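Local coordinates for protein probable 2-hydroxyhepta-2,4-diene-1,7-dioate isomerase (Thermus thermophilus, PDB 2DFU) that probably isomerises 2-hydroxyhepta-2,4-diene-1,7-dioate as a metal-binding member of the fumarylacetoacetate hydrolase family, and may have acetylpyruvate hydrolase activity, at residues I3-E8 and P44-K49; P73-L78 and L210-T215; V102-F107 and G257-R262; T187-T192 and D240-A245. All blocks are in the same frame, centred on the assembly; numbering follows the deposited sequence.

Contact 1 (I3-E8 and P44-K49)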
loop_
_atom_site.group_PDB
_atom_site.type_symbol
_atom_site.label_atom_id
_atom_site.label_comp_id
_atom_site.label_asym_id
_atom_site.label_seq_id
_atom_site.Cartn_x
_atom_site.Cartn_y
_atom_site.Cartn_z
ATOM N N ILE A 3 18.870 -5.112 13.794
ATOM C CA ILE A 3 19.133 -4.758 12.405
ATOM C C ILE A 3 18.524 -3.387 12.139
ATOM O O ILE A 3 17.376 -3.131 12.510
ATOM C CB ILE A 3 18.500 -5.793 11.439
ATOM C CG1 ILE A 3 19.347 -7.072 11.428
ATOM C CG2 ILE A 3 18.349 -5.193 10.039
ATOM C CD1 ILE A 3 18.797 -8.163 10.524
ATOM N N LEU A 4 19.285 -2.503 11.501
ATOM C CA LEU A 4 18.764 -1.171 11.207
ATOM C C LEU A 4 19.056 -0.696 9.792
ATOM O O LEU A 4 19.867 -1.282 9.079
ATOM C CB LEU A 4 19.334 -0.144 12.188
ATOM C CG LEU A 4 20.843 0.090 12.091
ATOM C CD1 LEU A 4 21.202 1.489 12.588
ATOM C CD2 LEU A 4 21.566 -0.974 12.891
ATOM N N ARG A 5 18.356 0.359 9.388
ATOM C CA ARG A 5 18.553 0.982 8.079
ATOM C C ARG A 5 18.980 2.397 8.408
ATOM O O ARG A 5 18.401 3.020 9.291
ATOM C CB ARG A 5 17.253 1.045 7.269
ATOM C CG ARG A 5 16.976 -0.174 6.427
ATOM C CD ARG A 5 15.702 0.022 5.609
ATOM N NE ARG A 5 15.896 0.895 4.456
ATOM C CZ ARG A 5 15.275 2.056 4.264
ATOM N NH1 ARG A 5 14.408 2.521 5.153
ATOM N NH2 ARG A 5 15.496 2.739 3.149
ATOM N N PHE A 6 19.978 2.910 7.703
ATOM C CA PHE A 6 20.459 4.251 7.988
ATOM C C PHE A 6 21.025 4.965 6.763
ATOM O O PHE A 6 21.287 4.349 5.727
ATOM C CB PHE A 6 21.533 4.186 9.073
ATOM C CG PHE A 6 22.737 3.392 8.675
ATOM C CD1 PHE A 6 22.702 2.003 8.675
ATOM C CD2 PHE A 6 23.898 4.035 8.251
ATOM C CE1 PHE A 6 23.801 1.261 8.253
ATOM C CE2 PHE A 6 25.003 3.305 7.826
ATOM C CZ PHE A 6 24.955 1.910 7.826
ATOM N N ASN A 7 21.209 6.274 6.901
ATOM C CA ASN A 7 21.748 7.112 5.837
ATOM C C ASN A 7 21.069 6.878 4.491
ATOM O O ASN A 7 19.851 6.942 4.405
ATOM C CB ASN A 7 23.262 6.904 5.738
ATOM C CG ASN A 7 24.001 7.434 6.962
ATOM O OD1 ASN A 7 23.393 8.029 7.857
ATOM N ND2 ASN A 7 25.313 7.224 7.005
ATOM N N GLU A 8 21.828 6.604 3.438
ATOM C CA GLU A 8 21.187 6.396 2.141
ATOM C C GLU A 8 20.650 4.980 1.934
ATOM O O GLU A 8 21.083 4.267 1.026
ATOM C CB GLU A 8 22.137 6.767 0.991
ATOM C CG GLU A 8 23.527 6.157 1.076
ATOM C CD GLU A 8 24.449 6.915 2.025
ATOM O OE1 GLU A 8 24.680 8.123 1.802
ATOM O OE2 GLU A 8 24.946 6.304 2.990
ATOM N N PRO A 44 13.225 0.651 9.763
ATOM C CA PRO A 44 13.883 -0.624 9.453
ATOM C C PRO A 44 13.202 -1.553 8.452
ATOM O O PRO A 44 13.177 -2.774 8.647
ATOM C CB PRO A 44 14.021 -1.268 10.824
ATOM C CG PRO A 44 12.739 -0.850 11.485
ATOM C CD PRO A 44 12.621 0.618 11.110
ATOM N N ALA A 45 12.658 -0.983 7.387
ATOM C CA ALA A 45 11.997 -1.771 6.353
ATOM C C ALA A 45 11.692 -0.908 5.137
ATOM O O ALA A 45 11.685 0.313 5.229
ATOM C CB ALA A 45 10.696 -2.373 6.897
ATOM N N THR A 46 11.445 -1.563 4.005
ATOM C CA THR A 46 11.082 -0.904 2.740
ATOM C C THR A 46 9.893 -1.727 2.233
ATOM O O THR A 46 9.998 -2.446 1.242
ATOM C CB THR A 46 12.233 -0.982 1.704
ATOM O OG1 THR A 46 12.720 -2.327 1.636
ATOM C CG2 THR A 46 13.376 -0.063 2.094
ATOM N N PRO A 47 8.744 -1.624 2.920
ATOM C CA PRO A 47 7.502 -2.341 2.608
ATOM C C PRO A 47 6.777 -2.013 1.317
ATOM O O PRO A 47 6.714 -0.860 0.908
ATOM C CB PRO A 47 6.628 -2.044 3.823
ATOM C CG PRO A 47 7.018 -0.638 4.154
ATOM C CD PRO A 47 8.532 -0.682 4.038
ATOM N N THR A 48 6.227 -3.043 0.675
ATOM C CA THR A 48 5.451 -2.838 -0.535
ATOM C C THR A 48 4.081 -2.400 -0.031
ATOM O O THR A 48 3.306 -1.778 -0.753
ATOM C CB THR A 48 5.286 -4.140 -1.353
ATOM O OG1 THR A 48 4.536 -5.099 -0.591
ATOM C CG2 THR A 48 6.653 -4.718 -1.716
ATOM N N LYS A 49 3.796 -2.731 1.225
ATOM C CA LYS A 49 2.530 -2.368 1.856
ATOM C C LYS A 49 2.593 -2.583 3.367
ATOM O O LYS A 49 3.450 -3.313 3.861
ATOM C CB LYS A 49 1.383 -3.189 1.260
ATOM C CG LYS A 49 1.536 -4.692 1.425
ATOM C CD LYS A 49 0.388 -5.427 0.739
ATOM C CE LYS A 49 0.524 -6.937 0.890
ATOM N NZ LYS A 49 1.737 -7.422 0.195
#
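Arg5 is the main residue of this meeting, lying against Pro44 and Ala45 with its chain and over the methyl of Thr46 with its guanidinium group. Thr46 CG2 stands 3.4 Å above the guanidinium plane of Arg5, displaced from the middle toward the rim, and the two side chains cross at about a right angle. The arginine arrives there because its chain bends at chi3 (76°), turning the flat end across the threonine. On the other side, OG1 of Thr46 takes the place between its own backbone N and carbonyl carbon (chi1 48°), which puts the methyl beside the backbone N and against the guanidinium face.

Looser van der Waals contacts involve the backbones. Arg5 CD comes within 3.7 Å of Ala45 N, and the ring of Pro44 brings CB to 4.2 Å from Ile3 O. The two chains come together at one place, Arg5 CA and Pro44 CA being 5.1 Å apart, and diverge from there.

Polar contact is slight. Arg5 NH1 passes Ala45 O obliquely at 3.5 Å, yet no hydrogen bond joins the segments; NH1 is bonded instead to O of Pro43, the residue just before Pro44. A leucine in place of Arg5 would probably leave Pro43 O without this donor and strip the cover from the Thr46 methyl.

The strand of the small N-terminal region thus rests on the linker into strand 50-53 largely through the chain and flat face of a charged group. The chemistry is consistent with a junction held mainly by van der Waals packing, with the arginine's NH1 bonded to Pro43 O beside it.

Contact 2 (P73-L78 and L210-T215)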
loop_
_atom_site.group_PDB
_atom_site.type_symbol
_atom_site.label_atom_id
_atom_site.label_comp_id
_atom_site.label_asym_id
_atom_site.label_seq_id
_atom_site.Cartn_x
_atom_site.Cartn_y
_atom_site.Cartn_z
ATOM N N PRO A 73 -13.840 -9.431 18.378
ATOM C CA PRO A 73 -13.928 -9.931 17.003
ATOM C C PRO A 73 -13.574 -11.410 16.853
ATOM O O PRO A 73 -12.806 -11.963 17.641
ATOM C CB PRO A 73 -12.965 -9.016 16.245
ATOM C CG PRO A 73 -11.932 -8.697 17.276
ATOM C CD PRO A 73 -12.777 -8.416 18.496
ATOM N N LYS A 74 -14.155 -12.037 15.832
ATOM C CA LYS A 74 -13.927 -13.450 15.534
ATOM C C LYS A 74 -12.691 -13.599 14.651
ATOM O O LYS A 74 -11.960 -14.585 14.744
ATOM C CB LYS A 74 -15.146 -14.030 14.809
ATOM C CG LYS A 74 -15.579 -13.213 13.591
ATOM C CD LYS A 74 -16.638 -13.928 12.753
ATOM C CE LYS A 74 -16.045 -15.055 11.907
ATOM N NZ LYS A 74 -15.468 -16.173 12.712
ATOM N N GLU A 75 -12.481 -12.616 13.781
ATOM C CA GLU A 75 -11.331 -12.601 12.881
ATOM C C GLU A 75 -10.623 -11.266 13.064
ATOM O O GLU A 75 -11.236 -10.277 13.475
ATOM C CB GLU A 75 -11.768 -12.723 11.418
ATOM C CG GLU A 75 -12.574 -13.961 11.081
ATOM C CD GLU A 75 -12.804 -14.116 9.585
ATOM O OE1 GLU A 75 -13.199 -13.126 8.935
ATOM O OE2 GLU A 75 -12.594 -15.232 9.061
ATOM N N PRO A 76 -9.318 -11.217 12.765
ATOM C CA PRO A 76 -8.581 -9.959 12.915
ATOM C C PRO A 76 -9.137 -8.898 11.963
ATOM O O PRO A 76 -9.296 -9.157 10.775
ATOM C CB PRO A 76 -7.150 -10.349 12.548
ATOM C CG PRO A 76 -7.088 -11.816 12.875
ATOM C CD PRO A 76 -8.416 -12.316 12.378
ATOM N N GLY A 77 -9.463 -7.722 12.489
ATOM C CA GLY A 77 -9.951 -6.649 11.640
ATOM C C GLY A 77 -8.697 -6.047 11.035
ATOM O O GLY A 77 -7.711 -5.859 11.750
ATOM N N LEU A 78 -8.707 -5.747 9.739
ATOM C CA LEU A 78 -7.514 -5.204 9.095
ATOM C C LEU A 78 -7.715 -3.901 8.334
ATOM O O LEU A 78 -8.821 -3.582 7.898
ATOM C CB LEU A 78 -6.949 -6.229 8.112
ATOM C CG LEU A 78 -6.651 -7.652 8.588
ATOM C CD1 LEU A 78 -6.378 -8.529 7.374
ATOM C CD2 LEU A 78 -5.461 -7.664 9.534
ATOM N N LEU A 210 -0.427 -13.090 10.855
ATOM C CA LEU A 210 0.293 -13.285 9.602
ATOM C C LEU A 210 -0.360 -14.385 8.781
ATOM O O LEU A 210 -0.519 -14.253 7.565
ATOM C CB LEU A 210 1.750 -13.655 9.870
ATOM C CG LEU A 210 2.612 -12.618 10.595
ATOM C CD1 LEU A 210 3.979 -13.215 10.867
ATOM C CD2 LEU A 210 2.729 -11.346 9.758
ATOM N N SER A 211 -0.728 -15.474 9.455
ATOM C CA SER A 211 -1.369 -16.610 8.801
ATOM C C SER A 211 -2.685 -16.179 8.160
ATOM O O SER A 211 -2.948 -16.477 6.994
ATOM C CB SER A 211 -1.644 -17.720 9.822
ATOM O OG SER A 211 -2.365 -18.789 9.236
ATOM N N TYR A 212 -3.508 -15.482 8.936
ATOM C CA TYR A 212 -4.795 -15.004 8.458
ATOM C C TYR A 212 -4.619 -14.158 7.202
ATOM O O TYR A 212 -5.245 -14.413 6.173
ATOM C CB TYR A 212 -5.494 -14.181 9.541
ATOM C CG TYR A 212 -6.809 -13.598 9.078
ATOM C CD1 TYR A 212 -7.912 -14.419 8.833
ATOM C CD2 TYR A 212 -6.939 -12.231 8.843
ATOM C CE1 TYR A 212 -9.111 -13.886 8.360
ATOM C CE2 TYR A 212 -8.125 -11.691 8.374
ATOM C CZ TYR A 212 -9.209 -12.521 8.134
ATOM O OH TYR A 212 -10.384 -11.977 7.668
ATOM N N ILE A 213 -3.758 -13.151 7.288
ATOM C CA ILE A 213 -3.503 -12.279 6.151
ATOM C C ILE A 213 -3.095 -13.079 4.920
ATOM O O ILE A 213 -3.597 -12.833 3.829
ATOM C CB ILE A 213 -2.384 -11.251 6.472
ATOM C CG1 ILE A 213 -2.854 -10.293 7.570
ATOM C CG2 ILE A 213 -2.008 -10.471 5.221
ATOM C CD1 ILE A 213 -1.737 -9.451 8.159
ATOM N N SER A 214 -2.198 -14.046 5.104
ATOM C CA SER A 214 -1.692 -14.851 3.992
ATOM C C SER A 214 -2.720 -15.715 3.272
ATOM O O SER A 214 -2.435 -16.240 2.198
ATOM C CB SER A 214 -0.538 -15.747 4.460
ATOM O OG SER A 214 -1.011 -16.811 5.270
ATOM N N THR A 215 -3.906 -15.873 3.849
ATOM C CA THR A 215 -4.923 -16.693 3.207
ATOM C C THR A 215 -5.547 -15.992 1.997
ATOM O O THR A 215 -6.202 -16.634 1.177
ATOM C CB THR A 215 -6.066 -17.080 4.185
ATOM O OG1 THR A 215 -6.803 -15.912 4.564
ATOM C CG2 THR A 215 -5.510 -17.745 5.422
HETATM O O HOH W 1 -10.498 -9.100 8.150
#
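Pro76 lies over a face of the Tyr212 ring where the last turns of helix 206-214 pack on the irregular loop that enters strand 78-81, within the mixed beta fold of the fumarylacetoacetate hydrolase family. As the helix comes in, the hydroxyl of Ser211 is bonded to Val128 O.

Tyr212 follows and does most of the work. With CG anti to the backbone N (chi1 177°), its ring reaches out from the helix into the loop. Pro76 CD sits over the centre of one face in a CH-pi contact, 3.9 Å from the centroid of the Tyr212 ring and 13° off its normal. Leu78 CD1 comes to the edge, 3.7 Å from Tyr212 CE2. The carboxylate of Glu75 crosses the far end of the ring, its plane 65° from that of the ring, and OE1 lies 3.3 Å from Tyr212 OH. Glu75 also has a weak, long ion pair with Arg160 of the second subunit, so this end faces the dimer partner. A water bridges the segments, donating a hydrogen bond to Pro76 O at 2.9 Å and hydrogen-bonded to Tyr212 OH as well.

Ile213, next along, meets the same leucine methyl: its CG1 lies 3.9 Å from Leu78 CD1, beside Val51 and Val225 of the neighbouring strands. Ser214 folds its OG back onto Ser211 O (2.6 Å), and the same hydroxyl reaches Val128 N. At the end of the segment Tyr212 O accepts two donors from Thr215, the backbone N at 3.1 Å and OG1, lying in the carbonyl plane, at 2.7 Å.

Contact 3 (V102-F107 and G257-R262)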
loop_
_atom_site.group_PDB
_atom_site.type_symbol
_atom_site.label_atom_id
_atom_site.label_comp_id
_atom_site.label_asym_id
_atom_site.label_seq_id
_atom_site.Cartn_x
_atom_site.Cartn_y
_atom_site.Cartn_z
ATOM N N VAL A 102 5.761 14.481 13.148
ATOM C CA VAL A 102 4.506 14.118 12.511
ATOM C C VAL A 102 3.716 15.427 12.558
ATOM O O VAL A 102 3.348 15.900 13.632
ATOM C CB VAL A 102 3.732 13.054 13.317
ATOM C CG1 VAL A 102 2.376 12.803 12.669
ATOM C CG2 VAL A 102 4.534 11.766 13.394
ATOM N N PRO A 103 3.476 16.049 11.397
ATOM C CA PRO A 103 2.724 17.305 11.391
ATOM C C PRO A 103 1.289 17.103 11.870
ATOM O O PRO A 103 0.638 16.148 11.464
ATOM C CB PRO A 103 2.762 17.726 9.921
ATOM C CG PRO A 103 4.010 17.081 9.402
ATOM C CD PRO A 103 3.964 15.723 10.047
ATOM N N TYR A 104 0.799 17.977 12.744
ATOM C CA TYR A 104 -0.585 17.856 13.181
ATOM C C TYR A 104 -1.342 18.393 11.963
ATOM O O TYR A 104 -1.285 19.585 11.669
ATOM C CB TYR A 104 -0.855 18.719 14.413
ATOM C CG TYR A 104 -2.158 18.360 15.082
ATOM C CD1 TYR A 104 -3.366 18.484 14.403
ATOM C CD2 TYR A 104 -2.178 17.837 16.376
ATOM C CE1 TYR A 104 -4.563 18.092 14.987
ATOM C CE2 TYR A 104 -3.369 17.440 16.972
ATOM C CZ TYR A 104 -4.557 17.568 16.270
ATOM O OH TYR A 104 -5.736 17.151 16.837
ATOM N N PRO A 105 -2.054 17.514 11.240
ATOM C CA PRO A 105 -2.815 17.859 10.037
ATOM C C PRO A 105 -3.881 18.934 10.146
ATOM O O PRO A 105 -4.457 19.167 11.206
ATOM C CB PRO A 105 -3.410 16.520 9.605
ATOM C CG PRO A 105 -2.496 15.514 10.217
ATOM C CD PRO A 105 -2.256 16.098 11.573
ATOM N N PHE A 106 -4.143 19.574 9.014
ATOM C CA PHE A 106 -5.145 20.618 8.935
ATOM C C PHE A 106 -6.537 20.012 8.898
ATOM O O PHE A 106 -7.477 20.598 9.428
ATOM C CB PHE A 106 -4.930 21.460 7.675
ATOM C CG PHE A 106 -6.033 22.449 7.416
ATOM C CD1 PHE A 106 -6.283 23.487 8.311
ATOM C CD2 PHE A 106 -6.846 22.324 6.291
ATOM C CE1 PHE A 106 -7.327 24.387 8.090
ATOM C CE2 PHE A 106 -7.892 23.219 6.061
ATOM C CZ PHE A 106 -8.134 24.250 6.963
ATOM N N PHE A 107 -6.657 18.832 8.288
ATOM C CA PHE A 107 -7.950 18.157 8.137
ATOM C C PHE A 107 -8.546 17.491 9.375
ATOM O O PHE A 107 -9.665 16.973 9.328
ATOM C CB PHE A 107 -7.870 17.126 6.997
ATOM C CG PHE A 107 -6.970 15.945 7.292
ATOM C CD1 PHE A 107 -7.412 14.894 8.096
ATOM C CD2 PHE A 107 -5.679 15.889 6.767
ATOM C CE1 PHE A 107 -6.581 13.801 8.374
ATOM C CE2 PHE A 107 -4.844 14.804 7.039
ATOM C CZ PHE A 107 -5.297 13.758 7.845
ATOM N N GLY A 257 4.564 17.662 15.325
ATOM C CA GLY A 257 4.962 18.986 14.895
ATOM C C GLY A 257 3.823 19.980 15.024
ATOM O O GLY A 257 2.742 19.623 15.499
ATOM N N PRO A 258 4.037 21.244 14.607
ATOM C CA PRO A 258 3.040 22.322 14.662
ATOM C C PRO A 258 1.826 21.995 13.803
ATOM O O PRO A 258 1.938 21.246 12.831
ATOM C CB PRO A 258 3.804 23.528 14.116
ATOM C CG PRO A 258 5.234 23.218 14.472
ATOM C CD PRO A 258 5.330 21.756 14.118
ATOM N N LYS A 259 0.666 22.551 14.148
ATOM C CA LYS A 259 -0.525 22.280 13.355
ATOM C C LYS A 259 -0.366 22.947 12.002
ATOM O O LYS A 259 0.078 24.086 11.918
ATOM C CB LYS A 259 -1.796 22.814 14.024
ATOM C CG LYS A 259 -3.046 22.070 13.536
ATOM C CD LYS A 259 -4.169 23.006 13.145
ATOM C CE LYS A 259 -5.225 22.287 12.301
ATOM N NZ LYS A 259 -5.818 21.104 12.975
ATOM N N GLU A 260 -0.722 22.230 10.945
ATOM C CA GLU A 260 -0.617 22.765 9.596
ATOM C C GLU A 260 -1.846 23.613 9.280
ATOM O O GLU A 260 -2.880 23.480 9.925
ATOM C CB GLU A 260 -0.507 21.622 8.582
ATOM C CG GLU A 260 0.667 20.685 8.832
ATOM C CD GLU A 260 0.885 19.690 7.698
ATOM O OE1 GLU A 260 -0.072 18.967 7.341
ATOM O OE2 GLU A 260 2.016 19.630 7.163
ATOM N N GLU A 261 -1.728 24.493 8.295
ATOM C CA GLU A 261 -2.853 25.333 7.906
ATOM C C GLU A 261 -3.303 24.922 6.510
ATOM O O GLU A 261 -2.782 23.953 5.964
ATOM C CB GLU A 261 -2.458 26.813 7.986
ATOM C CG GLU A 261 -1.139 27.163 7.317
ATOM C CD GLU A 261 -0.603 28.515 7.766
ATOM O OE1 GLU A 261 -1.367 29.504 7.727
ATOM O OE2 GLU A 261 0.583 28.592 8.157
ATOM N N ARG A 262 -4.275 25.638 5.949
ATOM C CA ARG A 262 -4.784 25.364 4.596
ATOM C C ARG A 262 -3.688 24.917 3.598
ATOM O O ARG A 262 -2.650 25.524 3.442
ATOM C CB ARG A 262 -5.442 26.641 4.053
ATOM C CG ARG A 262 -6.852 26.867 4.608
ATOM C CD ARG A 262 -6.825 27.330 6.071
ATOM N NE ARG A 262 -7.927 28.254 6.370
ATOM C CZ ARG A 262 -9.188 27.821 6.191
ATOM N NH1 ARG A 262 -9.416 26.608 5.707
ATOM N NH2 ARG A 262 -10.212 28.593 6.562
HETATM O O HOH W 2 -8.252 22.241 11.662
#
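Phe106 sends its ring out from the loop after strand 102-104 to lie on the backbone of Arg262. Its CG is anti to the backbone N (chi1 172°), and Arg262 CA stands over the ring face of Phe106, 4.0 Å from the centroid and 10° off the normal, a CH-pi contact. The arginine's own side chain is poorly ordered, so the evidence rests on the backbone. An alanine here is likely to leave the chain at Arg262 without its flat support and free to move.

Lys259 folds inward by bends at chi2 and chi4. Its CG passes 3.7 Å from Tyr104 CD1, and NZ reaches Pro105 O at 3.0 Å, in the carbonyl plane; weaker bonds run from NZ to Thr108 O and to a water held by Phe106 O. Glu260 runs alongside Pro103, its OE2 3.4 Å from Pro103 CB.

Between the backbones, which run about 20° from parallel, Gly257 N bonds to Val102 O (2.7 Å) from above the carbonyl plane, and Glu260 N meets Tyr104 O (2.8 Å) almost head-on, while Tyr104 N to Pro258 O is weak. Pro103, Pro105 and Pro258, lacking an N-H, probably help to limit the ladder, and the lysine ammonium and phenylalanine ring take over the joining beyond it.

Contact 4 (T187-T192 and D240-A245)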
loop_
_atom_site.group_PDB
_atom_site.type_symbol
_atom_site.label_atom_id
_atom_site.label_comp_id
_atom_site.label_asym_id
_atom_site.label_seq_id
_atom_site.Cartn_x
_atom_site.Cartn_y
_atom_site.Cartn_z
ATOM N N THR A 187 3.727 3.030 26.242
ATOM C CA THR A 187 3.741 4.323 25.569
ATOM C C THR A 187 3.810 5.451 26.588
ATOM O O THR A 187 3.062 5.460 27.562
ATOM C CB THR A 187 2.464 4.529 24.727
ATOM O OG1 THR A 187 2.364 3.499 23.738
ATOM C CG2 THR A 187 2.493 5.882 24.040
ATOM N N TYR A 188 4.712 6.400 26.358
ATOM C CA TYR A 188 4.872 7.548 27.243
ATOM C C TYR A 188 4.681 8.833 26.444
ATOM O O TYR A 188 5.203 8.970 25.339
ATOM C CB TYR A 188 6.270 7.565 27.875
ATOM C CG TYR A 188 6.611 6.336 28.690
ATOM C CD1 TYR A 188 7.095 5.181 28.076
ATOM C CD2 TYR A 188 6.438 6.324 30.074
ATOM C CE1 TYR A 188 7.400 4.045 28.819
ATOM C CE2 TYR A 188 6.736 5.192 30.827
ATOM C CZ TYR A 188 7.216 4.057 30.193
ATOM O OH TYR A 188 7.502 2.935 30.927
ATOM N N VAL A 189 3.915 9.765 26.996
ATOM C CA VAL A 189 3.697 11.043 26.335
ATOM C C VAL A 189 4.121 12.146 27.304
ATOM O O VAL A 189 3.590 12.259 28.411
ATOM C CB VAL A 189 2.222 11.225 25.924
ATOM C CG1 VAL A 189 2.018 12.606 25.332
ATOM C CG2 VAL A 189 1.832 10.156 24.900
ATOM N N ASN A 190 5.101 12.936 26.885
ATOM C CA ASN A 190 5.629 14.011 27.708
ATOM C C ASN A 190 6.078 13.482 29.076
ATOM O O ASN A 190 5.813 14.081 30.118
ATOM C CB ASN A 190 4.585 15.124 27.847
ATOM C CG ASN A 190 4.186 15.710 26.496
ATOM O OD1 ASN A 190 5.028 15.877 25.607
ATOM N ND2 ASN A 190 2.903 16.029 26.335
ATOM N N GLY A 191 6.759 12.341 29.047
ATOM C CA GLY A 191 7.272 11.731 30.262
ATOM C C GLY A 191 6.306 10.923 31.106
ATOM O O GLY A 191 6.711 10.359 32.122
ATOM N N THR A 192 5.046 10.839 30.695
ATOM C CA THR A 192 4.050 10.100 31.469
ATOM C C THR A 192 3.504 8.848 30.772
ATOM O O THR A 192 3.112 8.892 29.603
ATOM C CB THR A 192 2.853 11.012 31.819
ATOM O OG1 THR A 192 3.329 12.191 32.481
ATOM C CG2 THR A 192 1.884 10.289 32.724
ATOM N N ASP A 240 3.897 17.434 21.338
ATOM C CA ASP A 240 3.964 16.255 22.193
ATOM C C ASP A 240 5.164 15.376 21.852
ATOM O O ASP A 240 5.459 15.134 20.678
ATOM C CB ASP A 240 2.698 15.403 22.072
ATOM C CG ASP A 240 1.551 15.929 22.907
ATOM O OD1 ASP A 240 1.779 16.770 23.809
ATOM O OD2 ASP A 240 0.411 15.480 22.663
ATOM N N ARG A 241 5.853 14.908 22.891
ATOM C CA ARG A 241 7.002 14.030 22.725
ATOM C C ARG A 241 6.578 12.626 23.121
ATOM O O ARG A 241 6.102 12.407 24.236
ATOM C CB ARG A 241 8.162 14.493 23.604
ATOM C CG ARG A 241 8.791 15.793 23.132
ATOM C CD ARG A 241 9.983 16.158 23.994
ATOM N NE ARG A 241 10.769 17.218 23.380
ATOM C CZ ARG A 241 11.916 17.673 23.867
ATOM N NH1 ARG A 241 12.418 17.157 24.985
ATOM N NH2 ARG A 241 12.565 18.639 23.230
ATOM N N LEU A 242 6.742 11.676 22.207
ATOM C CA LEU A 242 6.270 10.305 22.335
ATOM C C LEU A 242 7.409 9.281 22.388
ATOM O O LEU A 242 8.400 9.333 21.669
ATOM C CB LEU A 242 5.356 9.967 21.167
ATOM C CG LEU A 242 3.974 10.588 21.286
ATOM C CD1 LEU A 242 3.934 12.000 20.709
ATOM C CD2 LEU A 242 2.918 9.803 20.516
ATOM N N GLU A 243 7.207 8.339 23.295
ATOM C CA GLU A 243 8.161 7.262 23.466
ATOM C C GLU A 243 7.414 5.936 23.590
ATOM O O GLU A 243 6.587 5.753 24.463
ATOM C CB GLU A 243 8.870 7.565 24.787
ATOM C CG GLU A 243 10.098 6.711 25.073
ATOM C CD GLU A 243 10.726 7.216 26.362
ATOM O OE1 GLU A 243 11.317 6.421 27.080
ATOM O OE2 GLU A 243 10.572 8.401 26.666
ATOM N N VAL A 244 7.693 5.008 22.657
ATOM C CA VAL A 244 7.109 3.684 22.825
ATOM C C VAL A 244 8.178 2.632 23.091
ATOM O O VAL A 244 9.039 2.371 22.260
ATOM C CB VAL A 244 6.322 3.308 21.567
ATOM C CG1 VAL A 244 5.630 1.957 21.771
ATOM C CG2 VAL A 244 5.277 4.361 21.274
ATOM N N ALA A 245 8.185 2.045 24.279
ATOM C CA ALA A 245 9.205 1.076 24.625
ATOM C C ALA A 245 8.647 -0.340 24.583
ATOM O O ALA A 245 7.597 -0.624 25.158
ATOM C CB ALA A 245 9.761 1.382 26.004
HETATM O O HOH W 3 7.814 10.973 26.512
#
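Tyr188 and Glu243 face each other as the hydrogen-bonded pair of two antiparallel strands, and together with Asn190 they bury the largest areas in this contact. Tyr188 N donates to Glu243 O at 2.7 Å, and Glu243 N returns a bond to Tyr188 O at 2.9 Å, both in the plane of the accepting carbonyl. Their side chains rise on the same face of the sheet and touch at the root, CB to CB 4.0 Å. The tyrosine CG lies beside the backbone N (chi1 -59°), which brings the edge of the ring past Glu243 O, 3.7 Å from Tyr188 CD1. On the opposite face Thr187 lies side by side with Val244, and Val189 CG2 is 4.2 Å from Leu242 CG; Thr187 OG1 is bonded to Gln195.

Asn190 continues the pairing with its side chain as well as its backbone. Its N donates to Arg241 O almost straight (175°), and its OD1 accepts from Arg241 N at 3.0 Å, with that donor tilted 34° from the amide carbonyl plane. The other half of the amide, ND2, donates to Asp240 OD1 at 2.9 Å; OD1 lies close to the amide plane but is approached from above the carboxylate plane. Both ends of the amide are thereby used, which fixes its rotation, and Asp240 OD2 is held by Arg237 N.

A water between Gly191 N and Arg241 O joins the turn to the strand. Val189 to Thr192 form a type I' turn, the tight two-residue bend of a beta hairpin, so the arrangement is a hairpin whose strand 184-189 pairs antiparallel with strand 241-246 in a five-stranded mixed sheet.

Overall arrangement
Contacts 3 and 4 belong to one mixed sheet: strands 250-259 and 241-246 are neighbours in it, and contact 3 adds an outermost strand, 102-104, while contact 4 adds the hairpin strand 184-189. Both therefore rely on backbone hydrogen bonds, a regular antiparallel ladder in contact 4 and a weaker, probably proline-limited one in contact 3, and both are only partly buried. Contacts 1 and 2 are the more buried; there loops rest on a strand or a helix through side-chain packing, with no hydrogen bond across contact 1 and a bridging water in contact 2. Contacts 1, 2 and 3 also touch the second subunit, whereas contact 4 does not. The centres of contacts 2 and 3 lie about 33 Å apart.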